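Local atomic coordinates of probable tagatose 6-phosphate kinase (Sinorhizobium meliloti, PDB entry 3TXV), a protein that probably acts in carbohydrate metabolism, perhaps as a tagatose-6-phosphate kinase, and belongs to the GatZ/KbaZ-like family of tagatose-bisphosphate aldolase subunits. Residues H265-Q270 with A284-G289; I23-S28 with L49-C54. All coordinates share one frame; numbering follows the deposited sequence.

Contact 1 of 2, residues H265-Q270 with A284-G289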
loop_
_atom_site.group_PDB
_atom_site.type_symbol
_atom_site.label_atom_id
_atom_site.label_comp_id
_atom_site.label_asym_id
_atom_site.label_seq_id
_atom_site.Cartn_x
_atom_site.Cartn_y
_atom_site.Cartn_z
ATOM N N HIS A 265 -4.715 3.237 7.967
ATOM C CA HIS A 265 -4.718 2.266 6.873
ATOM C C HIS A 265 -6.106 2.227 6.251
ATOM O O HIS A 265 -7.086 2.540 6.910
ATOM C CB HIS A 265 -4.330 0.865 7.372
ATOM C CG HIS A 265 -2.898 0.736 7.814
ATOM N ND1 HIS A 265 -2.267 -0.491 7.936
ATOM C CD2 HIS A 265 -1.972 1.671 8.149
ATOM C CE1 HIS A 265 -1.019 -0.298 8.335
ATOM N NE2 HIS A 265 -0.817 1.001 8.479
ATOM N N SER A 266 -6.175 1.841 4.983
ATOM C CA SER A 266 -7.446 1.659 4.267
ATOM C C SER A 266 -8.176 2.971 4.004
ATOM O O SER A 266 -9.409 3.055 4.105
ATOM C CB SER A 266 -8.379 0.633 4.971
ATOM O OG SER A 266 -7.634 -0.354 5.652
ATOM N N THR A 267 -7.414 3.988 3.648
ATOM C CA THR A 267 -7.987 5.258 3.211
ATOM C C THR A 267 -8.401 5.122 1.771
ATOM O O THR A 267 -8.949 6.069 1.208
ATOM C CB THR A 267 -6.950 6.391 3.218
ATOM O OG1 THR A 267 -5.816 5.992 2.423
ATOM C CG2 THR A 267 -6.509 6.760 4.674
ATOM N N ASP A 268 -8.091 3.966 1.169
ATOM C CA ASP A 268 -8.428 3.666 -0.220
ATOM C C ASP A 268 -9.860 3.994 -0.538
ATOM O O ASP A 268 -10.754 3.743 0.290
ATOM C CB ASP A 268 -8.181 2.209 -0.499
ATOM C CG ASP A 268 -6.714 1.860 -0.425
ATOM O OD1 ASP A 268 -6.179 1.720 0.708
ATOM O OD2 ASP A 268 -6.093 1.733 -1.506
ATOM N N TYR A 269 -10.059 4.587 -1.722
ATOM C CA TYR A 269 -11.380 4.925 -2.287
ATOM C C TYR A 269 -12.101 5.999 -1.522
ATOM O O TYR A 269 -13.277 6.216 -1.770
ATOM C CB TYR A 269 -12.324 3.692 -2.420
ATOM C CG TYR A 269 -11.663 2.469 -2.981
ATOM C CD1 TYR A 269 -11.210 2.454 -4.294
ATOM C CD2 TYR A 269 -11.452 1.354 -2.197
ATOM C CE1 TYR A 269 -10.540 1.364 -4.836
ATOM C CE2 TYR A 269 -10.781 0.234 -2.715
ATOM C CZ TYR A 269 -10.328 0.253 -4.056
ATOM O OH TYR A 269 -9.698 -0.826 -4.621
ATOM N N GLN A 270 -11.452 6.660 -0.577
ATOM C CA GLN A 270 -12.177 7.692 0.181
ATOM C C GLN A 270 -12.327 8.957 -0.687
ATOM O O GLN A 270 -11.502 9.180 -1.580
ATOM C CB GLN A 270 -11.501 7.985 1.533
ATOM C CG GLN A 270 -11.630 6.880 2.558
ATOM C CD GLN A 270 -12.930 6.937 3.379
ATOM O OE1 GLN A 270 -13.415 7.996 3.727
ATOM N NE2 GLN A 270 -13.473 5.791 3.692
ATOM N N ALA A 284 -2.412 11.606 9.869
ATOM C CA ALA A 284 -1.559 12.397 8.995
ATOM C C ALA A 284 -0.771 11.554 8.031
ATOM O O ALA A 284 -0.205 12.076 7.070
ATOM C CB ALA A 284 -0.621 13.266 9.806
ATOM N N ILE A 285 -0.692 10.261 8.303
ATOM C CA ILE A 285 -0.081 9.336 7.368
ATOM C C ILE A 285 -1.203 8.473 6.864
ATOM O O ILE A 285 -1.922 7.841 7.659
ATOM C CB ILE A 285 0.969 8.455 8.006
ATOM C CG1 ILE A 285 2.188 9.295 8.414
ATOM C CG2 ILE A 285 1.329 7.362 7.053
ATOM C CD1 ILE A 285 2.925 8.731 9.550
ATOM N N LEU A 286 -1.341 8.479 5.539
ATOM C CA LEU A 286 -2.447 7.900 4.812
ATOM C C LEU A 286 -1.924 6.784 3.958
ATOM O O LEU A 286 -1.262 7.030 2.961
ATOM C CB LEU A 286 -3.048 8.964 3.897
ATOM C CG LEU A 286 -3.661 10.149 4.628
ATOM C CD1 LEU A 286 -3.659 11.357 3.732
ATOM C CD2 LEU A 286 -5.084 9.792 5.106
ATOM N N LYS A 287 -2.277 5.562 4.255
ATOM C CA LYS A 287 -1.814 4.489 3.430
ATOM C C LYS A 287 -2.803 4.144 2.352
ATOM O O LYS A 287 -3.939 3.850 2.616
ATOM C CB LYS A 287 -1.598 3.268 4.287
ATOM C CG LYS A 287 -0.419 3.349 5.179
ATOM C CD LYS A 287 0.004 1.986 5.630
ATOM C CE LYS A 287 1.398 1.671 5.219
ATOM N NZ LYS A 287 2.223 1.231 6.333
ATOM N N VAL A 288 -2.377 4.216 1.116
ATOM C CA VAL A 288 -3.220 3.801 0.055
ATOM C C VAL A 288 -2.415 2.804 -0.674
ATOM O O VAL A 288 -1.259 2.966 -0.814
ATOM C CB VAL A 288 -3.523 4.951 -0.823
ATOM C CG1 VAL A 288 -2.290 5.568 -1.273
ATOM C CG2 VAL A 288 -4.398 4.552 -1.939
ATOM N N GLY A 289 -3.062 1.747 -1.120
ATOM C CA GLY A 289 -2.494 0.781 -2.017
ATOM C C GLY A 289 -3.456 0.337 -3.082
ATOM O O GLY A 289 -3.276 0.578 -4.231
#
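K287 runs alongside H265, both side chains pointing the same way, and lays its CD over one face of the imidazole. This CH-pi contact puts CD 3.4 Å from the centroid of the H265 ring, 28° off the normal and displaced toward the CD2-NE2 rim. Bends at the third and fourth torsions carry the lysine NZ past the NE2 rim of the ring, where it forms salt bridges with E263 and D94; H265 NE2 is hydrogen-bonded to the same E263. T267 divides its two branches. With chi1 at 55°, OG1 sits between backbone N and carbonyl carbon and donates to K287 O at 2.9 Å, coming from above the carbonyl plane, while CG2 meets CD2 of L286, whose side chain crosses at about a right angle. D268 reaches the strand end: its OD2 takes the G289 amide (N to OD2 3.1 Å) on the syn lone pair and also accepts from G291 N. Since G289 is the N-cap residue of helix 290-310, the loop after strand 261-264 is tied to both the last barrel strand and the helix start. E263 bridges H265 and K287 in a buried polar cluster, and the amides at the helix start would probably stabilise the charge of D268.

Contact 2 of 2, residues I23-S28 with L49-C54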
loop_
_atom_site.group_PDB
_atom_site.type_symbol
_atom_site.label_atom_id
_atom_site.label_comp_id
_atom_site.label_asym_id
_atom_site.label_seq_id
_atom_site.Cartn_x
_atom_site.Cartn_y
_atom_site.Cartn_z
ATOM N N ILE A 23 1.652 13.105 5.089
ATOM C CA ILE A 23 2.337 12.389 4.011
ATOM C C ILE A 23 1.522 11.193 3.518
ATOM O O ILE A 23 0.953 10.433 4.345
ATOM C CB ILE A 23 3.791 12.017 4.374
ATOM C CG1 ILE A 23 4.507 11.465 3.170
ATOM C CG2 ILE A 23 3.860 11.000 5.484
ATOM C CD1 ILE A 23 5.986 11.838 3.127
ATOM N N PRO A 24 1.385 11.073 2.173
ATOM C CA PRO A 24 0.727 9.912 1.553
ATOM C C PRO A 24 1.657 8.729 1.551
ATOM O O PRO A 24 2.860 8.891 1.311
ATOM C CB PRO A 24 0.460 10.370 0.117
ATOM C CG PRO A 24 1.288 11.519 -0.086
ATOM C CD PRO A 24 1.491 12.183 1.222
ATOM N N SER A 25 1.112 7.560 1.860
ATOM C CA SER A 25 1.917 6.350 1.921
ATOM C C SER A 25 1.528 5.419 0.795
ATOM O O SER A 25 0.376 5.006 0.688
ATOM C CB SER A 25 1.728 5.666 3.265
ATOM O OG SER A 25 2.758 4.739 3.481
ATOM N N ILE A 26 2.473 5.091 -0.065
ATOM C CA ILE A 26 2.150 4.254 -1.201
ATOM C C ILE A 26 2.638 2.846 -0.953
ATOM O O ILE A 26 3.851 2.618 -1.012
ATOM C CB ILE A 26 2.831 4.752 -2.469
ATOM C CG1 ILE A 26 2.804 6.309 -2.574
ATOM C CG2 ILE A 26 2.278 4.023 -3.646
ATOM C CD1 ILE A 26 1.422 6.982 -2.469
ATOM N N CYS A 27 1.720 1.915 -0.655
ATOM C CA CYS A 27 2.077 0.494 -0.607
ATOM C C CYS A 27 1.516 -0.201 -1.799
ATOM O O CYS A 27 0.515 -0.927 -1.706
ATOM C CB CYS A 27 1.546 -0.232 0.619
ATOM S SG CYS A 27 1.123 0.865 1.880
ATOM N N SER A 28 2.152 0.026 -2.927
ATOM C CA SER A 28 1.937 -0.841 -4.040
ATOM C C SER A 28 3.302 -1.352 -4.481
ATOM O O SER A 28 4.336 -0.731 -4.233
ATOM C CB SER A 28 1.170 -0.128 -5.156
ATOM O OG SER A 28 0.086 -0.944 -5.597
ATOM N N LEU A 49 6.862 8.653 -0.250
ATOM C CA LEU A 49 6.960 7.549 0.692
ATOM C C LEU A 49 6.539 6.237 0.023
ATOM O O LEU A 49 5.368 6.051 -0.338
ATOM C CB LEU A 49 6.096 7.856 1.907
ATOM C CG LEU A 49 6.012 6.850 3.030
ATOM C CD1 LEU A 49 7.382 6.422 3.491
ATOM C CD2 LEU A 49 5.278 7.508 4.151
ATOM N N ILE A 50 7.483 5.328 -0.168
ATOM C CA ILE A 50 7.102 4.010 -0.666
ATOM C C ILE A 50 7.344 2.876 0.350
ATOM O O ILE A 50 8.446 2.730 0.902
ATOM C CB ILE A 50 7.744 3.698 -1.992
ATOM C CG1 ILE A 50 7.310 4.730 -2.993
ATOM C CG2 ILE A 50 7.284 2.342 -2.483
ATOM C CD1 ILE A 50 8.319 4.916 -4.092
ATOM N N GLU A 51 6.299 2.072 0.564
ATOM C CA GLU A 51 6.280 1.072 1.633
ATOM C C GLU A 51 6.173 -0.355 1.089
ATOM O O GLU A 51 5.572 -0.579 0.063
ATOM C CB GLU A 51 5.120 1.360 2.596
ATOM C CG GLU A 51 5.111 2.763 3.169
ATOM C CD GLU A 51 4.923 2.754 4.674
ATOM O OE1 GLU A 51 5.401 1.777 5.313
ATOM O OE2 GLU A 51 4.302 3.711 5.222
ATOM N N ALA A 52 6.777 -1.306 1.783
ATOM C CA ALA A 52 6.608 -2.723 1.504
ATOM C C ALA A 52 6.187 -3.428 2.811
ATOM O O ALA A 52 6.455 -2.891 3.879
ATOM C CB ALA A 52 7.895 -3.273 0.976
ATOM N N THR A 53 5.509 -4.580 2.742
ATOM C CA THR A 53 5.074 -5.319 3.970
ATOM C C THR A 53 5.933 -6.534 4.269
ATOM O O THR A 53 6.442 -7.159 3.364
ATOM C CB THR A 53 3.581 -5.849 3.956
ATOM O OG1 THR A 53 3.233 -6.343 2.663
ATOM C CG2 THR A 53 2.575 -4.807 4.396
ATOM N N CYS A 54 6.047 -6.875 5.549
ATOM C CA CYS A 54 6.787 -8.033 6.032
ATOM C C CYS A 54 6.707 -9.193 5.073
ATOM O O CYS A 54 7.738 -9.655 4.562
ATOM C CB CYS A 54 6.241 -8.463 7.401
ATOM S SG CYS A 54 4.359 -8.793 7.470
#
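L49 lies near the start of strand 48-53, which runs parallel to neighbouring strand 23-26; helix 31-43 joins the two as a right-handed beta-alpha-beta unit of a closed eight-stranded (beta/alpha)8, or TIM, barrel. L49 CD2 lies 4.0 Å from I23 CG2, the two side chains crossing at about a right angle. L49 O accepts the amide of I26, N to O 3.1 Å. At I50 the side chain points to the same face of the sheet as that of I26, and both pack on helix 31-43, I50 against I34 and I26 against V33 and A37. The backbone of E51 then returns a bond to the first strand: its N lies 3.0 Å from I26 O, with a nearly straight N-H...O angle of 170°. E51 CB points toward strand 23-26 and packs beside C27 SG; a bend at chi2 brings OE2 to S25 OG. OE2 is shared, since K127 makes a salt bridge to it as well. S25, its OG anti to the backbone N (chi1 -163°), donates to E51 OE2 on the anti side of that oxygen, 24° out of the carboxylate plane.

Both contacts are buried in the barrel and share a seam: strand 283-288 of contact 1 neighbours strand 23-26 of contact 2, where the last strand closes onto the first. L286 O lies 2.7 Å from S25 N and V288 N 2.9 Å from S25 O, probable hydrogen bonds. Contact 2 joins two strands mainly through backbone bonds, with one side-chain bond from S25 to E51; contact 1 holds a loop against a strand, with side chains supplying both polar links. K287 spans the two, its NZ in a weak, long ion pair with E51 OE1. H265 of contact 1 faces, with H95 and E178, a vacant point that could be a metal site, unconfirmed; E51 lies near these residues.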